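PDB 1AE9: integrase from Enterobacteria phage lambda, which catalyses, through the catalytic domain present here, site-specific recombination that integrates the phage genome into the host chromosome and, with excisionase, excises it. Local coordinates for residues A[68-76]-A[141-150]; A[2-10]-A[134-142]. All blocks are in the same frame, centred on the assembly; numbering follows the deposited sequence.

Contact 1. Residues A[68-76]-A[141-150]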
loop_
_atom_site.group_PDB
_atom_site.type_symbol
_atom_site.label_atom_id
_atom_site.label_comp_id
_atom_site.label_asym_id
_atom_site.label_seq_id
_atom_site.Cartn_x
_atom_site.Cartn_y
_atom_site.Cartn_z
ATOM N N THR A 68 12.695 24.695 -13.242
ATOM C CA THR A 68 12.350 25.057 -11.872
ATOM C C THR A 68 11.890 26.505 -11.704
ATOM O O THR A 68 11.551 26.938 -10.603
ATOM C CB THR A 68 13.509 24.780 -10.912
ATOM O OG1 THR A 68 14.673 25.483 -11.359
ATOM C CG2 THR A 68 13.804 23.286 -10.853
ATOM N N ALA A 69 11.871 27.251 -12.799
ATOM C CA ALA A 69 11.435 28.636 -12.770
ATOM C C ALA A 69 9.912 28.755 -12.853
ATOM O O ALA A 69 9.364 29.854 -12.736
ATOM C CB ALA A 69 12.081 29.399 -13.909
ATOM N N LEU A 70 9.228 27.632 -13.064
ATOM C CA LEU A 70 7.771 27.627 -13.174
ATOM C C LEU A 70 7.068 28.233 -11.965
ATOM O O LEU A 70 7.582 28.190 -10.840
ATOM C CB LEU A 70 7.245 26.211 -13.421
ATOM C CG LEU A 70 7.315 25.671 -14.850
ATOM C CD1 LEU A 70 6.761 24.252 -14.885
ATOM C CD2 LEU A 70 6.519 26.573 -15.791
ATOM N N HIS A 71 5.898 28.815 -12.216
ATOM C CA HIS A 71 5.075 29.447 -11.185
ATOM C C HIS A 71 3.631 29.129 -11.526
ATOM O O HIS A 71 3.284 28.995 -12.703
ATOM C CB HIS A 71 5.177 30.987 -11.239
ATOM C CG HIS A 71 6.401 31.571 -10.596
ATOM N ND1 HIS A 71 7.617 31.667 -11.244
ATOM C CD2 HIS A 71 6.571 32.171 -9.392
ATOM C CE1 HIS A 71 8.481 32.303 -10.470
ATOM N NE2 HIS A 71 7.872 32.619 -9.341
ATOM N N ILE A 72 2.799 28.998 -10.501
ATOM C CA ILE A 72 1.362 28.802 -10.685
ATOM C C ILE A 72 0.813 30.112 -10.129
ATOM O O ILE A 72 0.674 30.287 -8.914
ATOM C CB ILE A 72 0.799 27.596 -9.897
ATOM C CG1 ILE A 72 1.006 26.317 -10.708
ATOM C CG2 ILE A 72 -0.702 27.786 -9.617
ATOM C CD1 ILE A 72 0.043 26.169 -11.884
ATOM N N ASP A 73 0.573 31.053 -11.031
ATOM C CA ASP A 73 0.083 32.374 -10.668
ATOM C C ASP A 73 -1.203 32.416 -9.858
ATOM O O ASP A 73 -1.256 33.091 -8.830
ATOM C CB ASP A 73 -0.045 33.234 -11.920
ATOM C CG ASP A 73 1.284 33.441 -12.617
ATOM O OD1 ASP A 73 2.336 33.448 -11.935
ATOM O OD2 ASP A 73 1.274 33.589 -13.855
ATOM N N ALA A 74 -2.205 31.647 -10.270
ATOM C CA ALA A 74 -3.498 31.627 -9.587
ATOM C C ALA A 74 -3.456 31.353 -8.082
ATOM O O ALA A 74 -4.323 31.820 -7.336
ATOM C CB ALA A 74 -4.438 30.643 -10.276
ATOM N N LEU A 75 -2.443 30.618 -7.636
ATOM C CA LEU A 75 -2.317 30.270 -6.226
ATOM C C LEU A 75 -1.056 30.816 -5.574
ATOM O O LEU A 75 -0.831 30.610 -4.381
ATOM C CB LEU A 75 -2.377 28.751 -6.059
ATOM C CG LEU A 75 -3.720 28.112 -6.416
ATOM C CD1 LEU A 75 -3.576 26.604 -6.478
ATOM C CD2 LEU A 75 -4.767 28.516 -5.391
ATOM N N GLY A 76 -0.249 31.535 -6.349
ATOM C CA GLY A 76 0.979 32.096 -5.818
ATOM C C GLY A 76 1.998 31.026 -5.455
ATOM O O GLY A 76 2.704 31.150 -4.451
ATOM N N LEU A 141 -5.168 25.050 -14.617
ATOM C CA LEU A 141 -4.531 26.313 -14.284
ATOM C C LEU A 141 -3.462 26.685 -15.312
ATOM O O LEU A 141 -3.349 27.853 -15.692
ATOM C CB LEU A 141 -3.914 26.263 -12.883
ATOM C CG LEU A 141 -4.875 26.113 -11.694
ATOM C CD1 LEU A 141 -4.087 26.158 -10.384
ATOM C CD2 LEU A 141 -5.916 27.231 -11.714
ATOM N N TYR A 142 -2.666 25.703 -15.742
ATOM C CA TYR A 142 -1.608 25.925 -16.735
ATOM C C TYR A 142 -2.163 26.194 -18.129
ATOM O O TYR A 142 -1.564 26.935 -18.906
ATOM C CB TYR A 142 -0.623 24.748 -16.771
ATOM C CG TYR A 142 0.525 24.902 -15.793
ATOM C CD1 TYR A 142 1.201 26.116 -15.680
ATOM C CD2 TYR A 142 0.931 23.843 -14.977
ATOM C CE1 TYR A 142 2.252 26.275 -14.783
ATOM C CE2 TYR A 142 1.979 23.996 -14.075
ATOM C CZ TYR A 142 2.634 25.214 -13.987
ATOM O OH TYR A 142 3.689 25.382 -13.126
ATOM N N GLU A 143 -3.304 25.587 -18.435
ATOM C CA GLU A 143 -3.971 25.775 -19.716
ATOM C C GLU A 143 -4.378 27.244 -19.866
ATOM O O GLU A 143 -4.323 27.805 -20.958
ATOM C CB GLU A 143 -5.204 24.878 -19.796
ATOM N N LYS A 144 -4.792 27.856 -18.762
ATOM C CA LYS A 144 -5.203 29.252 -18.765
ATOM C C LYS A 144 -3.996 30.184 -18.739
ATOM O O LYS A 144 -3.877 31.084 -19.567
ATOM C CB LYS A 144 -6.128 29.537 -17.574
ATOM N N GLN A 145 -3.086 29.937 -17.804
ATOM C CA GLN A 145 -1.884 30.751 -17.634
ATOM C C GLN A 145 -0.910 30.737 -18.813
ATOM O O GLN A 145 -0.309 31.763 -19.141
ATOM C CB GLN A 145 -1.145 30.322 -16.360
ATOM C CG GLN A 145 0.122 31.105 -16.066
ATOM C CD GLN A 145 0.826 30.622 -14.824
ATOM O OE1 GLN A 145 0.209 30.452 -13.773
ATOM N NE2 GLN A 145 2.123 30.409 -14.927
ATOM N N ILE A 146 -0.710 29.567 -19.411
ATOM C CA ILE A 146 0.219 29.430 -20.525
ATOM C C ILE A 146 -0.501 28.941 -21.782
ATOM O O ILE A 146 -0.787 29.735 -22.677
ATOM C CB ILE A 146 1.403 28.496 -20.149
ATOM C CG1 ILE A 146 2.031 28.972 -18.831
ATOM C CG2 ILE A 146 2.457 28.493 -21.252
ATOM C CD1 ILE A 146 3.193 28.139 -18.336
ATOM N N SER A 147 -0.814 27.650 -21.846
ATOM C CA SER A 147 -1.507 27.094 -23.006
ATOM C C SER A 147 -1.879 25.625 -22.822
ATOM O O SER A 147 -1.286 24.921 -21.998
ATOM C CB SER A 147 -0.652 27.255 -24.274
ATOM O OG SER A 147 0.652 26.717 -24.111
ATOM N N ASP A 148 -2.861 25.168 -23.594
ATOM C CA ASP A 148 -3.299 23.777 -23.542
ATOM C C ASP A 148 -2.143 22.868 -23.966
ATOM O O ASP A 148 -2.024 21.737 -23.486
ATOM C CB ASP A 148 -4.505 23.565 -24.455
ATOM N N LYS A 149 -1.281 23.385 -24.843
ATOM C CA LYS A 149 -0.123 22.644 -25.345
ATOM C C LYS A 149 0.900 22.441 -24.234
ATOM O O LYS A 149 1.470 21.353 -24.092
ATOM C CB LYS A 149 0.517 23.385 -26.524
ATOM N N PHE A 150 1.134 23.496 -23.456
ATOM C CA PHE A 150 2.080 23.442 -22.346
ATOM C C PHE A 150 1.625 22.410 -21.312
ATOM O O PHE A 150 2.409 21.558 -20.898
ATOM C CB PHE A 150 2.224 24.818 -21.683
ATOM C CG PHE A 150 3.113 24.812 -20.469
ATOM C CD1 PHE A 150 4.485 25.017 -20.595
ATOM C CD2 PHE A 150 2.587 24.559 -19.204
ATOM C CE1 PHE A 150 5.320 24.965 -19.476
ATOM C CE2 PHE A 150 3.407 24.504 -18.089
ATOM C CZ PHE A 150 4.778 24.707 -18.221
HETATM O O HOH W 1 -2.070 29.904 -12.473
#

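Contact 2. Residues A[2-10]-A[134-142]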
loop_
_atom_site.group_PDB
_atom_site.type_symbol
_atom_site.label_atom_id
_atom_site.label_comp_id
_atom_site.label_asym_id
_atom_site.label_seq_id
_atom_site.Cartn_x
_atom_site.Cartn_y
_atom_site.Cartn_z
ATOM N N SER A 2 -15.520 14.155 -8.261
ATOM C CA SER A 2 -15.479 15.612 -8.250
ATOM C C SER A 2 -14.086 16.170 -8.560
ATOM O O SER A 2 -13.072 15.520 -8.309
ATOM C CB SER A 2 -15.949 16.112 -6.875
ATOM O OG SER A 2 -16.047 17.527 -6.804
ATOM N N ARG A 3 -14.060 17.356 -9.159
ATOM C CA ARG A 3 -12.816 18.046 -9.474
ATOM C C ARG A 3 -12.485 18.918 -8.251
ATOM O O ARG A 3 -13.278 19.013 -7.305
ATOM C CB ARG A 3 -12.997 18.929 -10.715
ATOM C CG ARG A 3 -14.197 19.875 -10.641
ATOM C CD ARG A 3 -14.240 20.871 -11.806
ATOM N NE ARG A 3 -13.636 22.161 -11.460
ATOM C CZ ARG A 3 -13.407 23.150 -12.326
ATOM N NH1 ARG A 3 -13.728 23.014 -13.609
ATOM N NH2 ARG A 3 -12.835 24.276 -11.912
ATOM N N LEU A 4 -11.315 19.543 -8.261
ATOM C CA LEU A 4 -10.912 20.411 -7.161
ATOM C C LEU A 4 -10.580 21.765 -7.766
ATOM O O LEU A 4 -9.762 21.847 -8.675
ATOM C CB LEU A 4 -9.676 19.846 -6.459
ATOM C CG LEU A 4 -9.235 20.561 -5.180
ATOM C CD1 LEU A 4 -10.214 20.253 -4.056
ATOM C CD2 LEU A 4 -7.823 20.126 -4.809
ATOM N N THR A 5 -11.237 22.821 -7.290
ATOM C CA THR A 5 -10.980 24.165 -7.807
ATOM C C THR A 5 -9.831 24.812 -7.035
ATOM O O THR A 5 -9.403 24.298 -5.992
ATOM C CB THR A 5 -12.234 25.078 -7.700
ATOM O OG1 THR A 5 -12.530 25.348 -6.323
ATOM C CG2 THR A 5 -13.432 24.412 -8.346
ATOM N N ALA A 6 -9.344 25.942 -7.536
ATOM C CA ALA A 6 -8.263 26.664 -6.876
ATOM C C ALA A 6 -8.677 27.135 -5.479
ATOM O O ALA A 6 -7.888 27.041 -4.537
ATOM C CB ALA A 6 -7.821 27.852 -7.724
ATOM N N ASP A 7 -9.903 27.647 -5.342
ATOM C CA ASP A 7 -10.381 28.125 -4.042
ATOM C C ASP A 7 -10.503 26.952 -3.048
ATOM O O ASP A 7 -10.178 27.097 -1.863
ATOM C CB ASP A 7 -11.720 28.881 -4.186
ATOM C CG ASP A 7 -12.041 29.774 -2.971
ATOM O OD1 ASP A 7 -11.295 30.740 -2.701
ATOM O OD2 ASP A 7 -13.051 29.520 -2.283
ATOM N N GLU A 8 -10.929 25.791 -3.541
ATOM C CA GLU A 8 -11.069 24.603 -2.701
ATOM C C GLU A 8 -9.700 24.111 -2.247
ATOM O O GLU A 8 -9.551 23.657 -1.111
ATOM C CB GLU A 8 -11.840 23.502 -3.438
ATOM C CG GLU A 8 -13.327 23.819 -3.593
ATOM C CD GLU A 8 -14.078 22.849 -4.498
ATOM O OE1 GLU A 8 -13.441 22.166 -5.327
ATOM O OE2 GLU A 8 -15.321 22.783 -4.391
ATOM N N TYR A 9 -8.702 24.223 -3.125
ATOM C CA TYR A 9 -7.326 23.835 -2.804
ATOM C C TYR A 9 -6.853 24.643 -1.594
ATOM O O TYR A 9 -6.189 24.112 -0.697
ATOM C CB TYR A 9 -6.403 24.111 -4.006
ATOM C CG TYR A 9 -4.913 24.158 -3.699
ATOM C CD1 TYR A 9 -4.346 25.276 -3.084
ATOM C CD2 TYR A 9 -4.073 23.086 -4.012
ATOM C CE1 TYR A 9 -2.983 25.328 -2.778
ATOM C CE2 TYR A 9 -2.698 23.129 -3.712
ATOM C CZ TYR A 9 -2.167 24.254 -3.092
ATOM O OH TYR A 9 -0.829 24.327 -2.771
ATOM N N LEU A 10 -7.174 25.936 -1.585
ATOM C CA LEU A 10 -6.777 26.814 -0.487
ATOM C C LEU A 10 -7.468 26.474 0.836
ATOM O O LEU A 10 -6.868 26.624 1.909
ATOM C CB LEU A 10 -6.991 28.289 -0.872
ATOM C CG LEU A 10 -6.024 28.816 -1.948
ATOM C CD1 LEU A 10 -6.388 30.231 -2.374
ATOM C CD2 LEU A 10 -4.597 28.781 -1.434
ATOM N N LEU A 134 -5.188 16.946 -7.931
ATOM C CA LEU A 134 -4.274 18.083 -7.988
ATOM C C LEU A 134 -3.571 18.149 -9.349
ATOM O O LEU A 134 -3.128 19.215 -9.767
ATOM C CB LEU A 134 -3.245 18.008 -6.848
ATOM C CG LEU A 134 -3.821 18.217 -5.442
ATOM C CD1 LEU A 134 -2.752 17.991 -4.399
ATOM C CD2 LEU A 134 -4.384 19.619 -5.323
ATOM N N ARG A 135 -3.485 17.008 -10.030
ATOM C CA ARG A 135 -2.862 16.918 -11.355
ATOM C C ARG A 135 -3.782 17.554 -12.413
ATOM O O ARG A 135 -3.319 18.267 -13.305
ATOM C CB ARG A 135 -2.565 15.449 -11.686
ATOM C CG ARG A 135 -1.905 15.191 -13.029
ATOM C CD ARG A 135 -1.339 13.760 -13.074
ATOM N NE ARG A 135 -1.310 13.194 -14.426
ATOM C CZ ARG A 135 -0.307 13.317 -15.296
ATOM N NH1 ARG A 135 0.794 13.995 -14.983
ATOM N NH2 ARG A 135 -0.404 12.746 -16.496
ATOM N N SER A 136 -5.087 17.313 -12.291
ATOM C CA SER A 136 -6.071 17.896 -13.206
ATOM C C SER A 136 -6.127 19.398 -12.946
ATOM O O SER A 136 -6.245 20.188 -13.883
ATOM C CB SER A 136 -7.462 17.301 -12.969
ATOM O OG SER A 136 -7.455 15.901 -13.150
ATOM N N LEU A 137 -6.054 19.791 -11.673
ATOM C CA LEU A 137 -6.075 21.207 -11.322
ATOM C C LEU A 137 -4.875 21.890 -11.973
ATOM O O LEU A 137 -5.024 22.941 -12.599
ATOM C CB LEU A 137 -6.071 21.411 -9.801
ATOM C CG LEU A 137 -6.023 22.860 -9.282
ATOM C CD1 LEU A 137 -7.172 23.686 -9.836
ATOM C CD2 LEU A 137 -6.050 22.869 -7.773
ATOM N N SER A 138 -3.702 21.273 -11.853
ATOM C CA SER A 138 -2.470 21.783 -12.453
ATOM C C SER A 138 -2.692 22.040 -13.953
ATOM O O SER A 138 -2.333 23.095 -14.473
ATOM C CB SER A 138 -1.345 20.753 -12.273
ATOM O OG SER A 138 -0.131 21.177 -12.873
ATOM N N ALA A 139 -3.275 21.064 -14.641
ATOM C CA ALA A 139 -3.544 21.179 -16.071
ATOM C C ALA A 139 -4.460 22.361 -16.409
ATOM O O ALA A 139 -4.126 23.155 -17.284
ATOM C CB ALA A 139 -4.139 19.874 -16.605
ATOM N N ARG A 140 -5.600 22.479 -15.722
ATOM C CA ARG A 140 -6.551 23.573 -15.972
ATOM C C ARG A 140 -5.945 24.943 -15.689
ATOM O O ARG A 140 -6.162 25.894 -16.444
ATOM C CB ARG A 140 -7.840 23.389 -15.163
ATOM C CG ARG A 140 -8.632 22.137 -15.529
ATOM C CD ARG A 140 -10.008 22.104 -14.861
ATOM N NE ARG A 140 -9.944 22.243 -13.404
ATOM C CZ ARG A 140 -9.892 21.225 -12.542
ATOM N NH1 ARG A 140 -9.894 19.969 -12.974
ATOM N NH2 ARG A 140 -9.841 21.466 -11.242
ATOM N N LEU A 141 -5.168 25.050 -14.617
ATOM C CA LEU A 141 -4.531 26.313 -14.284
ATOM C C LEU A 141 -3.462 26.685 -15.312
ATOM O O LEU A 141 -3.349 27.853 -15.692
ATOM C CB LEU A 141 -3.914 26.263 -12.883
ATOM C CG LEU A 141 -4.875 26.113 -11.694
ATOM C CD1 LEU A 141 -4.087 26.158 -10.384
ATOM C CD2 LEU A 141 -5.916 27.231 -11.714
ATOM N N TYR A 142 -2.666 25.703 -15.742
ATOM C CA TYR A 142 -1.608 25.925 -16.735
ATOM C C TYR A 142 -2.163 26.194 -18.129
ATOM O O TYR A 142 -1.564 26.935 -18.906
ATOM C CB TYR A 142 -0.623 24.748 -16.771
ATOM C CG TYR A 142 0.525 24.902 -15.793
ATOM C CD1 TYR A 142 1.201 26.116 -15.680
ATOM C CD2 TYR A 142 0.931 23.843 -14.977
ATOM C CE1 TYR A 142 2.252 26.275 -14.783
ATOM C CE2 TYR A 142 1.979 23.996 -14.075
ATOM C CZ TYR A 142 2.634 25.214 -13.987
ATOM O OH TYR A 142 3.689 25.382 -13.126
HETATM O O HOH W 2 -9.507 18.511 -10.185
#

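Contact 1. Residues A[68-76]-A[141-150]
Gln145, near the end of helix 133-145, bonds to the backbone of residues 71-73 in the catalytic domain of this tyrosine recombinase. The short strand 71-72 is half of a two-stranded antiparallel sheet with 77-78. It lies beside the C-terminal part of the helix that also carries the predicted active-site Arg135.

The polar contact is two-pronged. Gln145 NE2 donates to His71 O at 2.9 Å; the acceptor lies close to the amide plane, but the donor sits above the carbonyl plane of His71. Gln145 OE1 accepts from Asp73 N at 2.8 Å. Both prongs use one amide, which fixes its flip. The side chain gets there fully extended, with CG anti to the backbone N (chi1 -180°). The Asp73 carboxylate stacks on this amide with the planes 18° apart, and no hydrogen bond joins the two groups. Water 1 donates to Gln145 OE1 and accepts from Ala74 N.

Apolar contacts involve Leu141 and Leu70. Leu141 CD1 touches Ile72 CG2 and Leu75 CD1, while its other methyl, CD2, rests 4.0 Å from Ala74 CB. Leu70 reaches helix 148-155: its CD2 lies 3.5 Å from Phe150 CZ, and its CD1 is in the plane of that ring at the edge.

Aromatic packing completes the contact. The Tyr142 hydroxyl is hydrogen-bonded to Val32 O of helix 21-33. Phe150 meets the Tyr142 ring edge-to-face, with CE2 over one face, offset toward the rim. On the opposite face Ile72 CD1 makes a CH-pi contact, 3.5 Å from the ring centroid and 15° off the normal.

Contact 2. Residues A[2-10]-A[134-142]
Leu4 and Leu137 mark the closest backbone approach, CA to CA 6.4 Å, where the chain leading into helix 6-10 passes helix 134-142; the two helical segments run at 133° to each other, with their axes 11.4 Å apart.

Leu137 points at this chain. Its CD1 lies 3.4 Å from Leu4 O and also packs against Ala6 N. Its CD2 meets Tyr9 CB. Leu137 CG is anti to the backbone N (chi1 177°), which carries both methyls to the 2-10 chain. Leu134 adds one methyl, CD2, which serves two partners. It touches Leu4 CD2 at 3.5 Å, the two leucines lying side by side and pointing the same way. It also meets Tyr9 CD2 at the ring edge, near the ring plane. Tyr9 further packs on Met27 and Val31 of helix 21-33, and Val31 touches Leu134 too.

The segments belong to the catalytic domain of the phage integrase family, and helix 134-142 includes the predicted active-site Arg135. Thr5 and Glu8 form a capping box at the start of helix 6-15. Thr5 OG1 accepts from Glu8 N, and Thr5 N donates to Glu8 OE1 at 3.0 Å.

Two arginines close the more exposed side. The Arg3 guanidinium lies flat on that of Arg140, centres 4.0 Å apart and planes at 25°. Arg140 NE sits over the centre of the Arg3 group. The like charges would probably disfavour this pairing by themselves. The opposite face of Arg140 lies over its own helix, near Ser136 O and Leu137 CA. Leu4 O lies at the edge of the Arg140 guanidinium, near NH2, but the angle is too poor for a hydrogen bond. Water 2, at that edge as well, accepts from Arg140 NH2 at 3.2 Å and from Leu4 N.

Contacts 1 and 2 use overlapping parts of helix 133-145, and their centres are 12 Å apart. Both include Leu141 and Tyr142, but of these two Leu141 alone takes part in both, with its CD2 reaching Ala6 CB at 4.5 Å in contact 2. Leu75 joins the two directly: its CD1 lies 3.7 Å from Tyr9 CD1, and its CD2 is 3.6 Å from Ala6 O. Helix 21-33 packs on both, through Val31. Of the predicted active-site residues, Arg135 lies in the segment 134-142 without touching 2-10, and its side chain is about 9 Å from that of Tyr142. The side chain of His132 is about 7 Å from that of Leu134. Both contacts also touch the second subunit.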